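Local coordinates for protein mRNA export factor (Human herpesvirus 1, PDB 4YXP) that regulates viral gene expression, inhibits host splicing and exports viral intronless mRNAs from the nucleus, this chain being its dimer-forming C-terminal folded domain, at residues 125-130 with 224-229; 144-149 with 194-199; 161-166 with 249-254. All coordinates share one frame; numbering follows the deposited sequence.

Contact 1 of 3, residues 125-130 with 224-229; sequences WCKMCI and HFYLPG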
# COMPACT_ATOMS: atom_id res chain seq x y z
N TRP B 125 -7.84 -20.75 -1.21
CA TRP B 125 -6.75 -21.70 -1.37
C TRP B 125 -6.53 -22.47 -0.07
O TRP B 125 -6.39 -23.69 -0.07
CB TRP B 125 -5.47 -20.98 -1.80
CG TRP B 125 -4.27 -21.88 -1.99
CD1 TRP B 125 -3.19 -21.99 -1.16
CD2 TRP B 125 -4.03 -22.77 -3.08
NE1 TRP B 125 -2.29 -22.90 -1.68
CE2 TRP B 125 -2.79 -23.40 -2.85
CE3 TRP B 125 -4.76 -23.11 -4.23
CZ2 TRP B 125 -2.25 -24.34 -3.73
CZ3 TRP B 125 -4.22 -24.05 -5.10
CH2 TRP B 125 -2.98 -24.65 -4.84
N CYS B 126 -6.50 -21.74 1.04
CA CYS B 126 -6.37 -22.37 2.35
C CYS B 126 -7.54 -23.31 2.62
O CYS B 126 -7.36 -24.40 3.17
CB CYS B 126 -6.29 -21.31 3.46
SG CYS B 126 -4.72 -20.44 3.51
N LYS B 127 -8.75 -22.90 2.24
CA LYS B 127 -9.93 -23.72 2.49
C LYS B 127 -9.88 -24.99 1.66
O LYS B 127 -10.34 -26.05 2.10
CB LYS B 127 -11.22 -22.94 2.20
CG LYS B 127 -12.45 -23.68 2.70
CD LYS B 127 -13.75 -22.95 2.41
CE LYS B 127 -14.94 -23.78 2.90
NZ LYS B 127 -16.24 -23.08 2.75
N MET B 128 -9.31 -24.89 0.47
CA MET B 128 -9.16 -26.06 -0.40
C MET B 128 -8.16 -27.04 0.19
O MET B 128 -8.39 -28.25 0.19
CB MET B 128 -8.74 -25.62 -1.81
CG MET B 128 -8.50 -26.77 -2.79
SD MET B 128 -6.87 -27.53 -2.65
CE MET B 128 -5.80 -26.17 -3.10
N CYS B 129 -7.05 -26.52 0.71
CA CYS B 129 -6.03 -27.36 1.34
C CYS B 129 -6.62 -28.12 2.53
O CYS B 129 -6.39 -29.32 2.70
CB CYS B 129 -4.83 -26.53 1.80
SG CYS B 129 -3.78 -25.88 0.46
N ILE B 130 -7.38 -27.39 3.34
CA ILE B 130 -8.01 -27.96 4.53
C ILE B 130 -9.00 -29.05 4.12
O ILE B 130 -9.06 -30.10 4.75
CB ILE B 130 -8.70 -26.85 5.36
CG1 ILE B 130 -7.63 -25.96 6.00
CG2 ILE B 130 -9.62 -27.45 6.43
CD1 ILE B 130 -8.17 -24.75 6.73
N HIS B 224 -15.99 -23.85 7.87
CA HIS B 224 -17.38 -23.65 7.46
C HIS B 224 -17.76 -22.16 7.43
O HIS B 224 -18.62 -21.74 6.66
CB HIS B 224 -18.30 -24.42 8.41
CG HIS B 224 -19.75 -24.39 8.03
ND1 HIS B 224 -20.25 -25.06 6.94
CD2 HIS B 224 -20.81 -23.79 8.63
CE1 HIS B 224 -21.55 -24.87 6.87
NE2 HIS B 224 -21.92 -24.11 7.88
N PHE B 225 -17.10 -21.38 8.28
CA PHE B 225 -17.46 -19.97 8.46
C PHE B 225 -16.97 -19.06 7.33
O PHE B 225 -17.41 -17.91 7.24
CB PHE B 225 -16.92 -19.46 9.80
CG PHE B 225 -15.47 -19.78 10.03
CD1 PHE B 225 -14.48 -19.00 9.47
CD2 PHE B 225 -15.11 -20.86 10.81
CE1 PHE B 225 -13.15 -19.29 9.68
CE2 PHE B 225 -13.78 -21.16 11.03
CZ PHE B 225 -12.80 -20.37 10.47
N TYR B 226 -16.07 -19.54 6.48
CA TYR B 226 -15.62 -18.75 5.34
C TYR B 226 -16.18 -19.26 4.02
O TYR B 226 -15.97 -20.42 3.64
CB TYR B 226 -14.09 -18.71 5.25
CG TYR B 226 -13.62 -18.05 3.97
CD1 TYR B 226 -13.71 -16.67 3.81
CD2 TYR B 226 -13.12 -18.80 2.92
CE1 TYR B 226 -13.31 -16.06 2.64
CE2 TYR B 226 -12.71 -18.20 1.75
CZ TYR B 226 -12.81 -16.83 1.61
OH TYR B 226 -12.41 -16.24 0.43
N LEU B 227 -16.90 -18.39 3.33
CA LEU B 227 -17.40 -18.68 2.00
C LEU B 227 -16.57 -17.90 0.98
O LEU B 227 -16.39 -16.68 1.14
CB LEU B 227 -18.88 -18.32 1.88
CG LEU B 227 -19.84 -19.16 2.72
CD1 LEU B 227 -21.22 -18.52 2.77
CD2 LEU B 227 -19.93 -20.58 2.17
N PRO B 228 -16.03 -18.58 -0.05
CA PRO B 228 -15.20 -17.86 -1.02
C PRO B 228 -15.90 -16.64 -1.61
O PRO B 228 -17.01 -16.75 -2.14
CB PRO B 228 -14.93 -18.92 -2.10
CG PRO B 228 -15.00 -20.20 -1.37
CD PRO B 228 -16.08 -20.02 -0.34
N GLY B 229 -15.24 -15.48 -1.52
CA GLY B 229 -15.83 -14.23 -1.97
C GLY B 229 -16.28 -13.34 -0.83
O GLY B 229 -16.70 -12.20 -1.06

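Contact 2 of 3, residues 144-149 with 194-199; sequences GTTAAV and VILARL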
# COMPACT_ATOMS: atom_id res chain seq x y z
N GLY B 144 2.59 -17.89 0.96
CA GLY B 144 3.79 -17.12 1.26
C GLY B 144 3.68 -15.61 1.10
O GLY B 144 4.50 -14.87 1.64
N THR B 145 2.69 -15.15 0.35
CA THR B 145 2.54 -13.71 0.10
C THR B 145 1.36 -13.11 0.85
O THR B 145 0.87 -12.04 0.49
CB THR B 145 2.38 -13.41 -1.41
OG1 THR B 145 1.29 -14.17 -1.95
CG2 THR B 145 3.66 -13.74 -2.17
N THR B 146 0.91 -13.79 1.90
CA THR B 146 -0.20 -13.28 2.71
C THR B 146 0.09 -11.87 3.22
O THR B 146 -0.79 -11.00 3.22
CB THR B 146 -0.50 -14.22 3.90
OG1 THR B 146 -0.92 -15.50 3.42
CG2 THR B 146 -1.59 -13.64 4.80
N ALA B 147 1.32 -11.63 3.66
CA ALA B 147 1.69 -10.33 4.22
C ALA B 147 1.51 -9.20 3.22
O ALA B 147 1.29 -8.05 3.60
CB ALA B 147 3.13 -10.37 4.71
N ALA B 148 1.62 -9.52 1.93
CA ALA B 148 1.53 -8.51 0.88
C ALA B 148 0.10 -7.98 0.73
O ALA B 148 -0.11 -6.77 0.62
CB ALA B 148 2.03 -9.07 -0.43
N VAL B 149 -0.87 -8.88 0.71
CA VAL B 149 -2.26 -8.46 0.58
C VAL B 149 -2.70 -7.81 1.90
O VAL B 149 -3.46 -6.84 1.89
CB VAL B 149 -3.20 -9.63 0.16
CG1 VAL B 149 -2.96 -10.88 0.99
CG2 VAL B 149 -4.67 -9.21 0.22
N VAL B 194 -7.40 -10.07 11.19
CA VAL B 194 -6.87 -10.98 12.21
C VAL B 194 -6.37 -12.27 11.55
O VAL B 194 -5.28 -12.76 11.87
CB VAL B 194 -7.92 -11.28 13.29
CG1 VAL B 194 -7.44 -12.39 14.22
CG2 VAL B 194 -8.21 -10.02 14.10
N ILE B 195 -7.15 -12.83 10.64
CA ILE B 195 -6.78 -14.09 10.01
C ILE B 195 -5.54 -13.91 9.14
O ILE B 195 -4.59 -14.69 9.23
CB ILE B 195 -7.95 -14.67 9.19
CG1 ILE B 195 -9.11 -15.06 10.11
CG2 ILE B 195 -7.50 -15.89 8.38
CD1 ILE B 195 -8.76 -16.10 11.18
N LEU B 196 -5.53 -12.88 8.30
CA LEU B 196 -4.36 -12.62 7.46
C LEU B 196 -3.12 -12.34 8.31
O LEU B 196 -2.02 -12.77 7.97
CB LEU B 196 -4.62 -11.44 6.52
CG LEU B 196 -5.65 -11.64 5.40
CD1 LEU B 196 -5.67 -10.41 4.50
CD2 LEU B 196 -5.38 -12.89 4.58
N ALA B 197 -3.29 -11.62 9.42
CA ALA B 197 -2.16 -11.31 10.30
C ALA B 197 -1.61 -12.58 10.94
O ALA B 197 -0.40 -12.75 11.06
CB ALA B 197 -2.57 -10.31 11.37
N ARG B 198 -2.51 -13.46 11.37
CA ARG B 198 -2.10 -14.73 11.97
C ARG B 198 -1.35 -15.57 10.95
O ARG B 198 -0.28 -16.09 11.25
CB ARG B 198 -3.32 -15.49 12.50
CG ARG B 198 -3.88 -14.93 13.80
CD ARG B 198 -5.24 -15.53 14.14
NE ARG B 198 -5.19 -16.97 14.39
CZ ARG B 198 -4.96 -17.53 15.58
NH1 ARG B 198 -4.75 -16.77 16.65
NH2 ARG B 198 -4.95 -18.85 15.71
N LEU B 199 -1.91 -15.70 9.76
CA LEU B 199 -1.28 -16.50 8.71
C LEU B 199 0.08 -15.91 8.33
O LEU B 199 1.06 -16.63 8.22
CB LEU B 199 -2.20 -16.59 7.49
CG LEU B 199 -1.77 -17.52 6.35
CD1 LEU B 199 -1.57 -18.95 6.85
CD2 LEU B 199 -2.79 -17.49 5.23

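Contact 3 of 3, residues 161-166 with 249-254; sequences LQCYLK and RVCELT. With ZN (zinc ion), chain D.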
# COMPACT_ATOMS: atom_id res chain seq x y z
N LEU B 161 -11.18 2.48 8.71
CA LEU B 161 -11.35 1.54 9.81
C LEU B 161 -11.16 2.20 11.17
O LEU B 161 -11.66 1.69 12.18
CB LEU B 161 -10.38 0.37 9.66
CG LEU B 161 -10.68 -0.56 8.48
CD1 LEU B 161 -9.56 -1.57 8.32
CD2 LEU B 161 -12.02 -1.26 8.67
N GLN B 162 -10.43 3.31 11.22
CA GLN B 162 -10.28 4.05 12.47
C GLN B 162 -11.66 4.41 13.01
O GLN B 162 -11.94 4.23 14.20
CB GLN B 162 -9.44 5.31 12.28
CG GLN B 162 -9.32 6.16 13.54
CD GLN B 162 -8.27 7.24 13.43
OE1 GLN B 162 -8.10 7.86 12.38
NE2 GLN B 162 -7.54 7.47 14.52
N CYS B 163 -12.52 4.91 12.14
CA CYS B 163 -13.88 5.28 12.53
C CYS B 163 -14.79 4.06 12.66
O CYS B 163 -15.55 3.94 13.62
CB CYS B 163 -14.47 6.26 11.51
SG CYS B 163 -16.09 6.93 11.99
N TYR B 164 -14.72 3.15 11.69
CA TYR B 164 -15.63 2.00 11.65
C TYR B 164 -15.46 1.07 12.85
O TYR B 164 -16.44 0.65 13.47
CB TYR B 164 -15.43 1.22 10.35
CG TYR B 164 -16.17 -0.11 10.31
CD1 TYR B 164 -17.49 -0.18 9.89
CD2 TYR B 164 -15.53 -1.29 10.69
CE1 TYR B 164 -18.16 -1.40 9.85
CE2 TYR B 164 -16.19 -2.50 10.65
CZ TYR B 164 -17.50 -2.55 10.23
OH TYR B 164 -18.16 -3.76 10.19
N LEU B 165 -14.22 0.73 13.17
CA LEU B 165 -13.96 -0.20 14.27
C LEU B 165 -14.39 0.40 15.60
O LEU B 165 -14.89 -0.31 16.48
CB LEU B 165 -12.47 -0.58 14.31
CG LEU B 165 -12.00 -1.45 13.14
CD1 LEU B 165 -10.49 -1.62 13.16
CD2 LEU B 165 -12.68 -2.82 13.17
N LYS B 166 -14.20 1.71 15.75
CA LYS B 166 -14.62 2.39 16.97
C LYS B 166 -16.14 2.33 17.15
O LYS B 166 -16.63 2.21 18.27
CB LYS B 166 -14.15 3.85 16.95
CG LYS B 166 -13.18 4.20 18.07
CD LYS B 166 -13.01 5.71 18.22
CE LYS B 166 -14.28 6.36 18.76
NZ LYS B 166 -14.10 7.81 19.03
N ARG B 249 -19.23 13.72 7.61
CA ARG B 249 -19.14 13.98 6.18
C ARG B 249 -17.85 13.45 5.57
O ARG B 249 -17.87 12.82 4.51
CB ARG B 249 -19.25 15.49 5.92
CG ARG B 249 -19.30 15.88 4.46
CD ARG B 249 -19.45 17.39 4.30
NE ARG B 249 -18.26 18.09 4.77
CZ ARG B 249 -17.16 18.29 4.04
NH1 ARG B 249 -17.09 17.84 2.79
NH2 ARG B 249 -16.13 18.94 4.56
N VAL B 250 -16.72 13.71 6.22
CA VAL B 250 -15.43 13.33 5.65
C VAL B 250 -15.24 11.81 5.67
O VAL B 250 -14.56 11.26 4.79
CB VAL B 250 -14.25 14.04 6.36
CG1 VAL B 250 -14.33 15.55 6.15
CG2 VAL B 250 -14.22 13.71 7.85
N CYS B 251 -15.83 11.13 6.64
CA CYS B 251 -15.78 9.67 6.65
C CYS B 251 -16.52 9.11 5.44
O CYS B 251 -16.06 8.18 4.78
CB CYS B 251 -16.38 9.09 7.95
SG CYS B 251 -16.29 7.26 8.07
N GLU B 252 -17.68 9.70 5.14
CA GLU B 252 -18.47 9.30 3.98
C GLU B 252 -17.69 9.53 2.69
O GLU B 252 -17.77 8.75 1.74
CB GLU B 252 -19.80 10.06 3.95
CG GLU B 252 -20.77 9.61 2.87
CD GLU B 252 -22.08 10.36 2.91
OE1 GLU B 252 -22.07 11.58 3.17
OE2 GLU B 252 -23.14 9.73 2.70
N LEU B 253 -16.91 10.61 2.66
CA LEU B 253 -16.08 10.94 1.50
C LEU B 253 -14.96 9.92 1.32
O LEU B 253 -14.66 9.48 0.21
CB LEU B 253 -15.50 12.35 1.67
CG LEU B 253 -14.96 13.09 0.44
CD1 LEU B 253 -16.00 13.18 -0.66
CD2 LEU B 253 -14.51 14.49 0.84
N THR B 254 -14.34 9.53 2.44
CA THR B 254 -13.27 8.55 2.43
C THR B 254 -13.78 7.21 1.91
O THR B 254 -13.17 6.59 1.03
CB THR B 254 -12.67 8.38 3.85
OG1 THR B 254 -12.03 9.60 4.24
CG2 THR B 254 -11.66 7.24 3.91
ZN ZN D . -17.41 6.82 10.15

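Contact 1 of 3, residues 125-130 with 224-229
The phenol ring of Y226 is met at its edge, near the ring plane, by the aliphatic part of K127: K127 CD lies 4.2 Å from Y226 CD2. One face of the same ring carries the backbone of P228, whose N sits 3.8 Å above the plane of the Y226 ring and is offset toward its rim. The helix has its own flat group, the indole of W125, with M128 CE and C129 SG both over one face near the rim. K127 bridges the segments as a nearly straight rod: CG is anti to the backbone N (chi1 -169°) and every later torsion is extended. Its tip thus passes the tyrosine ring and reaches the main chain, where K127 NZ donates a hydrogen bond of 2.8 Å to Y226 O, nearly in line with the carbonyl (C=O...N angle 165°). This is a helix side chain gripping an extended loop through its backbone. L227 CD2 and P228 CD lie at the limit of contact with K127 NZ, 4.5 and 4.4 Å away, and K127 also makes a cation-pi contact with W75. The hydroxyl of Y226 is hydrogen-bonded to D120, about two helical turns before K127. Helix 112-132 is joined to the loop leading into helix 230-241, with helix 75-91 packed against W125 and P228, F191 of helix 188-204 packed on Y226, and R17 of the second subunit hydrogen-bonded to H224 O.

Contact 2 of 3, residues 144-149 with 194-199
T146, in the first turn of helix 146-167, pushes its side chain between L196 and L199 of helix 188-204, and the tight packing is concentrated on this one residue. Its methyl is anti to the backbone N, and this places CG2 against the opposite helix, with T146 CG2 3.3 Å from the carbonyl oxygen L196 O and 3.9 Å from L196 CD2. The other branch lies against the second leucine: T146 OG1 is 3.3 Å from L199 CD2, and the two side chains run at about a right angle to each other. CG of L199, anti to its N (chi1 -173°), brings the isobutyl end beside the threonine. No hydrogen bond crosses between the segments. The buried hydroxyl of T146 is instead bound to I143 O, in the turn just ahead of the helix, so its polar atom is satisfied locally while its surface packs against leucine. One turn further on the contact is much looser: V149 CG1 approaches L196 CD1 to only 4.5 Å. A147, partly exposed, directs its methyl away from the facing segment. T122 and A119 of helix 112-132 pack on T146 and V149, adding a third helix to the site. The short T146 lets the helices come close, T146 CA to L196 CA 6.3 Å, with the leucines packed around it in the helix-on-helix core of this all-helical herpesvirus regulator domain.

Contact 3 of 3, residues 161-166 with 249-254
C163 and C251 supply two of the four ligands of a CHC2-type zinc finger, completed by H242 and C246, and the zinc ion is what joins the two helical segments. The bonds are C163 SG to zinc at 2.3 Å and C251 SG to zinc at 2.4 Å. Both cysteines adopt the same conformation: in C163 the sulfur is anti to the backbone N (chi1 -174°), and in C251 it is equally extended (chi1 -177°). With the CB atoms also directed at the facing helix, each sulfur projects straight off its helix into the gap, where a metal can be held although the backbones stay apart, the nearest pair being C163 CA and C251 CA at 7.6 Å. Little else touches, and the buried surface is small. Y164 and L161 turn to other partners: Y164 sends its hydroxyl to D187, while L161 packs on helix 188-204. In segment 249-254, C251 N is hydrogen-bonded to S248 OG just before helix 249-259, a bond that would restrain the backbone bearing this ligand. R249 reaches T98 of the second subunit, and T254 packs on C105 of that subunit, so this helix lies at the dimer interface as well as at the metal. The three cysteine sulfurs, probably thiolates, would share their negative charge with the zinc ion. The sulfurs of C163 and C251 do not form a disulfide, for C163 SG and C251 SG stand 3.9 Å apart, and they subtend about 115° at the zinc, close to the tetrahedral value.

How the contacts relate
From the N terminus, helix 112-132 opens contact 1 at 125-130, the start of helix 146-167 opens contact 2, and the later part of that same helix opens contact 3. Helix 188-204 then closes contact 2 at 194-199, and the loop at 224-229 closes contact 1, so contact 2 is nested inside contact 1. Contact 3 closes last, at 249-254, and crosses both. Contacts 1 and 2 touch where C126 SG meets L199 CD2 at 3.9 Å. Contact 3 stands apart, its centre about 24 Å from that of contact 2, yet helix 146-167 runs from the helical core to the zinc site. Contacts 1 and 3 also meet the second subunit.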